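Local coordinates for protein M32 carboxypeptidase (PDB 7A03) that probably acts as a metal-dependent carboxypeptidase of the M32 (Taq) family, removing residues from the C-terminal end of peptides, at residues A[203-208]-A[254-259]; A[210-215]-A[249-254]. One frame throughout, in Å; residues are numbered along the deposited sequence.

In the fold
Both contacts belong to the approach to helix 258-277, whose HExxH pattern (H267, E268, H271) fits the zinc-peptidase signature of this clan, although no metal is bound to it here. Contact 1 joins the loop before helix 208-222 to the turn that starts helix 258-277; its outer side carries exposed H203, H205 and N256 and partly exposed E255 and D257, and the buried pair F206 and F258 lies beneath. Contact 2, with no exposed residue among those that touch, sets helix 208-222 against the end of strand 247-251 and the residues after it. A main-chain bond ties contact 1, a side-chain amide contact 2. They share D254 and meet where Q211 NE2 reaches F206 O.

Contact 1. Residues A[203-208]-A[254-259]; sequences HLHFDR and DENDFS
F206 and E255 join the loop leading into helix 208-222 to a type I beta turn, D254 to D257, that runs into helix 258-277. Their link is a main-chain bond, F206 N to E255 O at 2.7 Å, which is nearly straight (173°) and lies in the carbonyl plane. H205 CA brings a C-H to the same E255 O, and N256 CA brings one to L204 O. Within the turn, D254 OD1 accepts from N256 N, an Asx turn; D257 is the N-cap of the following helix, its OD1 taking S259 N from above the carboxylate plane.

Beneath this lies the buried aromatic pair. F258 CB sits over the middle of the F206 ring, 3.7 Å from its centroid and almost along the ring normal, a CH-pi contact. From there CG, anti to the backbone N (chi1 -171°), carries the F258 ring out over the CD2-CE2 side; F258 CD1 comes to 3.5 Å from F206 CD2, CE1 is already passing beyond the rim, and CZ, at the far end, reaches L214 CD2 of helix 208-222. The two planes are 31° apart. F325 meets F206 edge-to-face.

The outer side is polar. E255 extends beside H205, its OE1 near the edge of the imidazole at CE1, while OE2 approaches R208 CB; R208 NH1 remains beyond salt-bridge range. The D257 carboxylate stacks, somewhat inclined, on the H203 ring, with H203 NE2 3.8 Å from D257 OD2. One water donates to both H203 O, at 2.8 Å, and N256 OD1, at 2.6 Å.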
ATOM      1  N   HIS A 203      -0.669  21.649 -15.665  1.00 21.49           N
ATOM      2  CA  HIS A 203      -1.182  22.560 -14.656  1.00 25.25           C
ATOM      3  C   HIS A 203      -2.124  23.606 -15.238  1.00 21.56           C
ATOM      4  O   HIS A 203      -2.412  24.609 -14.578  1.00 24.44           O
ATOM      5  CB  HIS A 203      -0.038  23.192 -13.865  1.00 26.01           C
ATOM      6  CG  HIS A 203       0.657  22.223 -12.962  1.00 33.05           C
ATOM      7  ND1 HIS A 203       1.398  21.163 -13.440  1.00 40.89           N
ATOM      8  CD2 HIS A 203       0.700  22.132 -11.612  1.00 39.11           C
ATOM      9  CE1 HIS A 203       1.881  20.470 -12.424  1.00 40.22           C
ATOM     10  NE2 HIS A 203       1.471  21.036 -11.304  1.00 40.01           N
ATOM     11  N   LEU A 204      -2.617  23.383 -16.455  1.00 17.74           N
ATOM     12  CA  LEU A 204      -3.709  24.184 -17.003  1.00 18.47           C
ATOM     13  C   LEU A 204      -5.015  23.793 -16.299  1.00 20.12           C
ATOM     14  O   LEU A 204      -5.037  23.018 -15.335  1.00 22.82           O
ATOM     15  CB  LEU A 204      -3.786  24.010 -18.518  1.00 19.01           C
ATOM     16  CG  LEU A 204      -2.601  24.521 -19.334  1.00 20.96           C
ATOM     17  CD1 LEU A 204      -2.667  24.076 -20.800  1.00 22.07           C
ATOM     18  CD2 LEU A 204      -2.537  26.040 -19.222  1.00 20.50           C
ATOM     19  N   HIS A 205      -6.134  24.323 -16.778  1.00 19.90           N
ATOM     20  CA  HIS A 205      -7.430  24.072 -16.154  1.00 18.42           C
ATOM     21  C   HIS A 205      -8.091  22.870 -16.813  1.00 18.50           C
ATOM     22  O   HIS A 205      -8.367  22.890 -18.017  1.00 22.73           O
ATOM     23  CB  HIS A 205      -8.352  25.289 -16.273  1.00 19.29           C
ATOM     24  CG  HIS A 205      -9.741  25.036 -15.761  1.00 24.95           C
ATOM     25  ND1 HIS A 205     -10.079  25.171 -14.432  1.00 30.51           N
ATOM     26  CD2 HIS A 205     -10.872  24.648 -16.399  1.00 26.22           C
ATOM     27  CE1 HIS A 205     -11.359  24.879 -14.272  1.00 30.13           C
ATOM     28  NE2 HIS A 205     -11.864  24.562 -15.452  1.00 30.39           N
ATOM     29  N   PHE A 206      -8.385  21.842 -16.017  1.00 18.51           N
ATOM     30  CA  PHE A 206      -9.004  20.612 -16.505  1.00 18.29           C
ATOM     31  C   PHE A 206     -10.362  20.449 -15.832  1.00 15.93           C
ATOM     32  O   PHE A 206     -10.434  20.133 -14.638  1.00 16.47           O
ATOM     33  CB  PHE A 206      -8.094  19.406 -16.249  1.00 17.12           C
ATOM     34  CG  PHE A 206      -6.876  19.369 -17.133  1.00 17.09           C
ATOM     35  CD1 PHE A 206      -5.753  20.112 -16.813  1.00 17.09           C
ATOM     36  CD2 PHE A 206      -6.860  18.594 -18.289  1.00 14.89           C
ATOM     37  CE1 PHE A 206      -4.623  20.087 -17.630  1.00 16.60           C
ATOM     38  CE2 PHE A 206      -5.727  18.543 -19.110  1.00 16.59           C
ATOM     39  CZ  PHE A 206      -4.611  19.300 -18.776  1.00 17.62           C
ATOM     40  N   ASP A 207     -11.428  20.657 -16.611  1.00 15.77           N
ATOM     41  CA  ASP A 207     -12.799  20.652 -16.098  1.00 14.63           C
ATOM     42  C   ASP A 207     -13.073  19.487 -15.154  1.00 18.63           C
ATOM     43  O   ASP A 207     -12.816  18.324 -15.479  1.00 19.32           O
ATOM     44  CB  ASP A 207     -13.785  20.618 -17.273  1.00 20.75           C
ATOM     45  CG  ASP A 207     -15.238  20.605 -16.821  1.00 25.23           C
ATOM     46  OD1 ASP A 207     -15.740  21.680 -16.446  1.00 27.68           O
ATOM     47  OD2 ASP A 207     -15.882  19.527 -16.852  1.00 27.38           O
ATOM     48  N   ARG A 208     -13.650  19.814 -13.994  1.00 17.97           N
ATOM     49  CA  ARG A 208     -13.841  18.822 -12.941  1.00 18.81           C
ATOM     50  C   ARG A 208     -14.784  17.708 -13.377  1.00 20.71           C
ATOM     51  O   ARG A 208     -14.527  16.528 -13.102  1.00 16.65           O
ATOM     52  CB  ARG A 208     -14.378  19.509 -11.683  1.00 24.52           C
ATOM     53  CG  ARG A 208     -14.775  18.555 -10.577  1.00 31.83           C
ATOM     54  CD  ARG A 208     -15.275  19.307  -9.362  1.00 37.22           C
ATOM     55  NE  ARG A 208     -15.283  18.450  -8.180  1.00 44.35           N
ATOM     56  CZ  ARG A 208     -14.267  18.346  -7.328  1.00 47.57           C
ATOM     57  NH1 ARG A 208     -13.159  19.048  -7.526  1.00 49.74           N
ATOM     58  NH2 ARG A 208     -14.358  17.540  -6.278  1.00 44.99           N
ATOM     59  N   ASP A 254      -8.166  17.735  -8.781  1.00 16.55           N
ATOM     60  CA  ASP A 254      -7.565  19.067  -8.801  1.00 14.16           C
ATOM     61  C   ASP A 254      -7.804  19.618 -10.201  1.00 14.54           C
ATOM     62  O   ASP A 254      -7.265  19.081 -11.176  1.00 16.96           O
ATOM     63  CB  ASP A 254      -6.068  19.012  -8.484  1.00 17.35           C
ATOM     64  CG  ASP A 254      -5.466  20.387  -8.252  1.00 21.65           C
ATOM     65  OD1 ASP A 254      -5.988  21.367  -8.817  1.00 21.63           O
ATOM     66  OD2 ASP A 254      -4.469  20.496  -7.501  1.00 28.51           O
ATOM     67  N   GLU A 255      -8.618  20.672 -10.316  1.00 20.63           N
ATOM     68  CA  GLU A 255      -8.879  21.226 -11.644  1.00 17.13           C
ATOM     69  C   GLU A 255      -7.660  21.886 -12.274  1.00 20.90           C
ATOM     70  O   GLU A 255      -7.697  22.181 -13.473  1.00 25.56           O
ATOM     71  CB  GLU A 255     -10.020  22.249 -11.651  1.00 24.59           C
ATOM     72  CG  GLU A 255     -11.324  21.802 -11.044  1.00 34.22           C
ATOM     73  CD  GLU A 255     -12.186  22.983 -10.640  1.00 46.03           C
ATOM     74  OE1 GLU A 255     -11.753  24.136 -10.868  1.00 47.05           O
ATOM     75  OE2 GLU A 255     -13.290  22.759 -10.098  1.00 50.28           O
ATOM     76  N   ASN A 256      -6.600  22.141 -11.510  1.00 18.03           N
ATOM     77  CA  ASN A 256      -5.387  22.750 -12.048  1.00 22.51           C
ATOM     78  C   ASN A 256      -4.186  21.819 -11.984  1.00 22.73           C
ATOM     79  O   ASN A 256      -3.042  22.281 -12.012  1.00 23.00           O
ATOM     80  CB  ASN A 256      -5.076  24.067 -11.341  1.00 20.56           C
ATOM     81  CG  ASN A 256      -6.246  25.027 -11.379  1.00 23.86           C
ATOM     82  OD1 ASN A 256      -6.679  25.457 -12.448  1.00 24.74           O
ATOM     83  ND2 ASN A 256      -6.771  25.357 -10.209  1.00 28.31           N
ATOM     84  N   ASP A 257      -4.417  20.516 -11.888  1.00 19.56           N
ATOM     85  CA  ASP A 257      -3.318  19.559 -11.896  1.00 18.64           C
ATOM     86  C   ASP A 257      -3.871  18.235 -12.403  1.00 19.80           C
ATOM     87  O   ASP A 257      -4.425  17.444 -11.632  1.00 19.02           O
ATOM     88  CB  ASP A 257      -2.697  19.413 -10.518  1.00 22.57           C
ATOM     89  CG  ASP A 257      -1.437  18.587 -10.541  1.00 26.11           C
ATOM     90  OD1 ASP A 257      -1.141  17.984 -11.599  1.00 22.94           O
ATOM     91  OD2 ASP A 257      -0.735  18.553  -9.504  1.00 31.32           O
ATOM     92  N   PHE A 258      -3.696  17.995 -13.698  1.00 16.04           N
ATOM     93  CA  PHE A 258      -4.188  16.774 -14.299  1.00 15.12           C
ATOM     94  C   PHE A 258      -3.465  15.529 -13.786  1.00 15.39           C
ATOM     95  O   PHE A 258      -3.996  14.421 -13.922  1.00 15.76           O
ATOM     96  CB  PHE A 258      -4.072  16.869 -15.829  1.00 13.73           C
ATOM     97  CG  PHE A 258      -4.746  15.746 -16.549  1.00 14.01           C
ATOM     98  CD1 PHE A 258      -6.133  15.669 -16.599  1.00 14.98           C
ATOM     99  CD2 PHE A 258      -4.005  14.751 -17.166  1.00 20.02           C
ATOM    100  CE1 PHE A 258      -6.758  14.617 -17.265  1.00 15.77           C
ATOM    101  CE2 PHE A 258      -4.628  13.703 -17.834  1.00 17.78           C
ATOM    102  CZ  PHE A 258      -6.004  13.640 -17.883  1.00 20.02           C
ATOM    103  N   SER A 259      -2.275  15.681 -13.192  0.59 15.49           N
ATOM    104  CA  SER A 259      -1.515  14.525 -12.705  0.59 17.31           C
ATOM    105  C   SER A 259      -2.216  13.795 -11.566  0.59 16.35           C
ATOM    106  O   SER A 259      -1.902  12.634 -11.285  0.59 14.03           O
ATOM    107  CB  SER A 259      -0.141  14.978 -12.204  0.59 16.21           C
ATOM    108  OG  SER A 259       0.580  15.648 -13.220  0.59 20.50           O
TER
HETATM  109  O   HOH W   1      -4.688  26.116 -13.969  1.00 27.66           O

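Contact 2. Residues A[210-215]-A[249-254]; sequences KQWQLG and VTTRID
Two torsions bring Q211 and I253 together: Q211 CG stands anti to its carbonyl carbon (chi1 -70°) and the chain then runs out extended, while I253 CG2 lies opposite its own backbone N. The side chains run antiparallel alongside one another, and I253 CG2 comes to 3.6 Å from Q211 NE2. That amide nitrogen gives a straight bond (171°) to D254 O at 3.1 Å. The acceptor lies in the plane of the Q211 amide, yet the donor stands well above the carbonyl plane of D254. NE2 also bonds F206 O, so two main-chain oxygens fix the amide's rotation. A water lies 2.9 Å from Q211 OE1, placed to donate to it, though other acceptors compete for its protons, and it accepts from D254 N at 3.0 Å. A leucine here would probably leave D254 O and F206 O without this donor and strip the water of one partner.

One helical position on, W212 crosses I253 at about a right angle. I253 CD1 sits 4.0 Å from W212 CB and near the plane of the indole, at its CE3 edge; farther along the ring, W212 CZ3 approaches T251 CG2 obliquely at 4.2 Å. Q231 and I233 also touch W212. Helix 208-222 thus packs against the end of strand 247-251 and, mainly, the residues that follow it. This is the middle strand of the small three-stranded mixed sheet, leading through 252-257 into the helix carrying the HExxH pattern, consistent with a zinc peptidase of clan MA.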
ATOM      1  N   LYS A 210     -15.472  16.686 -16.414  1.00 17.78           N
ATOM      2  CA  LYS A 210     -14.781  15.868 -17.405  1.00 13.99           C
ATOM      3  C   LYS A 210     -13.764  14.944 -16.742  1.00 12.92           C
ATOM      4  O   LYS A 210     -13.668  13.767 -17.098  1.00 14.62           O
ATOM      5  CB  LYS A 210     -14.100  16.755 -18.447  1.00 14.39           C
ATOM      6  CG  LYS A 210     -15.048  17.394 -19.472  1.00 23.62           C
ATOM      7  CD  LYS A 210     -14.282  18.409 -20.321  1.00 26.60           C
ATOM      8  CE  LYS A 210     -14.964  18.674 -21.647  1.00 39.64           C
ATOM      9  NZ  LYS A 210     -16.440  18.769 -21.493  1.00 46.66           N
ATOM     10  N   GLN A 211     -13.013  15.442 -15.761  1.00 13.96           N
ATOM     11  CA  GLN A 211     -12.102  14.551 -15.043  1.00 16.36           C
ATOM     12  C   GLN A 211     -12.862  13.422 -14.353  1.00 14.91           C
ATOM     13  O   GLN A 211     -12.449  12.252 -14.398  1.00 12.93           O
ATOM     14  CB  GLN A 211     -11.261  15.327 -14.033  1.00 13.56           C
ATOM     15  CG  GLN A 211     -10.233  16.247 -14.655  1.00 15.74           C
ATOM     16  CD  GLN A 211      -9.182  16.638 -13.662  1.00 16.13           C
ATOM     17  OE1 GLN A 211      -8.428  15.791 -13.188  1.00 15.67           O
ATOM     18  NE2 GLN A 211      -9.129  17.912 -13.315  1.00 16.98           N
ATOM     19  N   TRP A 212     -13.964  13.757 -13.680  1.00 13.25           N
ATOM     20  CA  TRP A 212     -14.723  12.736 -12.964  1.00 13.82           C
ATOM     21  C   TRP A 212     -15.139  11.615 -13.905  1.00 13.26           C
ATOM     22  O   TRP A 212     -14.914  10.422 -13.622  1.00 15.08           O
ATOM     23  CB  TRP A 212     -15.950  13.365 -12.306  1.00 16.67           C
ATOM     24  CG  TRP A 212     -16.853  12.342 -11.722  1.00 17.80           C
ATOM     25  CD1 TRP A 212     -17.962  11.815 -12.299  1.00 19.07           C
ATOM     26  CD2 TRP A 212     -16.726  11.707 -10.438  1.00 16.69           C
ATOM     27  NE1 TRP A 212     -18.542  10.890 -11.463  1.00 19.71           N
ATOM     28  CE2 TRP A 212     -17.793  10.791 -10.321  1.00 16.44           C
ATOM     29  CE3 TRP A 212     -15.800  11.804  -9.392  1.00 16.63           C
ATOM     30  CZ2 TRP A 212     -17.989  10.005  -9.177  1.00 15.46           C
ATOM     31  CZ3 TRP A 212     -15.995  11.018  -8.246  1.00 17.96           C
ATOM     32  CH2 TRP A 212     -17.072  10.123  -8.160  1.00 15.80           C
ATOM     33  N   GLN A 213     -15.725  11.988 -15.055  1.00 14.10           N
ATOM     34  CA  GLN A 213     -16.197  10.971 -15.986  1.00 14.32           C
ATOM     35  C   GLN A 213     -15.039  10.195 -16.604  1.00 13.52           C
ATOM     36  O   GLN A 213     -15.182   8.999 -16.877  1.00 16.62           O
ATOM     37  CB  GLN A 213     -17.095  11.595 -17.054  1.00 19.91           C
ATOM     38  CG  GLN A 213     -17.826  10.574 -17.919  1.00 17.07           C
ATOM     39  CD  GLN A 213     -18.694   9.649 -17.107  1.00 22.73           C
ATOM     40  OE1 GLN A 213     -19.542  10.100 -16.335  1.00 31.24           O
ATOM     41  NE2 GLN A 213     -18.475   8.346 -17.252  1.00 21.84           N
ATOM     42  N   LEU A 214     -13.897  10.855 -16.812  1.00 14.89           N
ATOM     43  CA  LEU A 214     -12.717  10.170 -17.331  1.00 15.29           C
ATOM     44  C   LEU A 214     -12.298   9.040 -16.403  1.00 11.70           C
ATOM     45  O   LEU A 214     -12.019   7.916 -16.851  1.00 11.83           O
ATOM     46  CB  LEU A 214     -11.575  11.176 -17.488  1.00 12.83           C
ATOM     47  CG  LEU A 214     -10.179  10.593 -17.743  1.00 15.96           C
ATOM     48  CD1 LEU A 214     -10.188   9.804 -19.035  1.00 15.55           C
ATOM     49  CD2 LEU A 214      -9.153  11.707 -17.805  1.00 14.11           C
ATOM     50  N   GLY A 215     -12.253   9.326 -15.098  1.00 11.86           N
ATOM     51  CA  GLY A 215     -11.859   8.296 -14.142  1.00 12.27           C
ATOM     52  C   GLY A 215     -12.845   7.145 -14.086  1.00 13.54           C
ATOM     53  O   GLY A 215     -12.452   5.969 -14.033  1.00 15.20           O
ATOM     54  N   VAL A 249     -14.143   2.755  -4.039  1.00 12.25           N
ATOM     55  CA  VAL A 249     -12.942   3.564  -4.201  1.00 12.31           C
ATOM     56  C   VAL A 249     -13.282   5.032  -4.018  1.00 12.48           C
ATOM     57  O   VAL A 249     -14.418   5.470  -4.235  1.00 11.90           O
ATOM     58  CB  VAL A 249     -12.272   3.326  -5.575  1.00 13.52           C
ATOM     59  CG1 VAL A 249     -11.855   1.887  -5.698  1.00 15.09           C
ATOM     60  CG2 VAL A 249     -13.206   3.729  -6.718  1.00 14.47           C
ATOM     61  N   THR A 250     -12.286   5.808  -3.622  1.00 11.12           N
ATOM     62  CA  THR A 250     -12.429   7.253  -3.614  1.00 11.84           C
ATOM     63  C   THR A 250     -11.332   7.887  -4.443  1.00 14.25           C
ATOM     64  O   THR A 250     -10.291   7.276  -4.715  1.00 12.92           O
ATOM     65  CB  THR A 250     -12.439   7.825  -2.186  1.00 11.85           C
ATOM     66  OG1 THR A 250     -11.150   7.654  -1.585  1.00 13.44           O
ATOM     67  CG2 THR A 250     -13.475   7.093  -1.326  1.00 12.56           C
ATOM     68  N   THR A 251     -11.582   9.116  -4.871  1.00 14.28           N
ATOM     69  CA  THR A 251     -10.578   9.868  -5.590  1.00 13.05           C
ATOM     70  C   THR A 251     -10.703  11.321  -5.182  1.00 15.02           C
ATOM     71  O   THR A 251     -11.595  11.699  -4.414  1.00 15.50           O
ATOM     72  CB  THR A 251     -10.674   9.626  -7.100  1.00 15.37           C
ATOM     73  OG1 THR A 251      -9.508  10.171  -7.739  1.00 15.37           O
ATOM     74  CG2 THR A 251     -11.934  10.275  -7.683  1.00 17.09           C
ATOM     75  N   ARG A 252      -9.795  12.138  -5.697  1.00 14.91           N
ATOM     76  CA  ARG A 252      -9.826  13.570  -5.488  1.00 17.36           C
ATOM     77  C   ARG A 252      -9.475  14.225  -6.811  1.00 18.03           C
ATOM     78  O   ARG A 252      -8.668  13.702  -7.585  1.00 18.09           O
ATOM     79  CB  ARG A 252      -8.808  13.999  -4.423  1.00 19.38           C
ATOM     80  CG  ARG A 252      -7.457  13.341  -4.592  1.00 31.42           C
ATOM     81  CD  ARG A 252      -6.427  13.882  -3.617  1.00 39.75           C
ATOM     82  NE  ARG A 252      -5.079  13.461  -3.990  1.00 43.98           N
ATOM     83  CZ  ARG A 252      -3.995  14.218  -3.845  1.00 57.97           C
ATOM     84  NH1 ARG A 252      -4.101  15.439  -3.335  1.00 62.45           N
ATOM     85  NH2 ARG A 252      -2.808  13.757  -4.216  1.00 59.67           N
ATOM     86  N   ILE A 253     -10.079  15.371  -7.072  1.00 17.57           N
ATOM     87  CA  ILE A 253      -9.887  16.078  -8.328  1.00 14.42           C
ATOM     88  C   ILE A 253      -9.237  17.421  -8.041  1.00 18.78           C
ATOM     89  O   ILE A 253      -9.706  18.165  -7.173  1.00 20.96           O
ATOM     90  CB  ILE A 253     -11.224  16.275  -9.059  1.00 14.46           C
ATOM     91  CG1 ILE A 253     -11.826  14.932  -9.442  1.00 17.76           C
ATOM     92  CG2 ILE A 253     -11.026  17.151 -10.312  1.00 19.23           C
ATOM     93  CD1 ILE A 253     -13.279  15.012  -9.785  1.00 19.31           C
ATOM     94  N   ASP A 254      -8.166  17.735  -8.781  1.00 16.55           N
ATOM     95  CA  ASP A 254      -7.565  19.067  -8.801  1.00 14.16           C
ATOM     96  C   ASP A 254      -7.804  19.618 -10.201  1.00 14.54           C
ATOM     97  O   ASP A 254      -7.265  19.081 -11.176  1.00 16.96           O
ATOM     98  CB  ASP A 254      -6.068  19.012  -8.484  1.00 17.35           C
ATOM     99  CG  ASP A 254      -5.466  20.387  -8.252  1.00 21.65           C
ATOM    100  OD1 ASP A 254      -5.988  21.367  -8.817  1.00 21.63           O
ATOM    101  OD2 ASP A 254      -4.469  20.496  -7.501  1.00 28.51           O
TER
HETATM  102  O   HOH W   2      -6.784  16.058 -10.864  1.00 16.83           O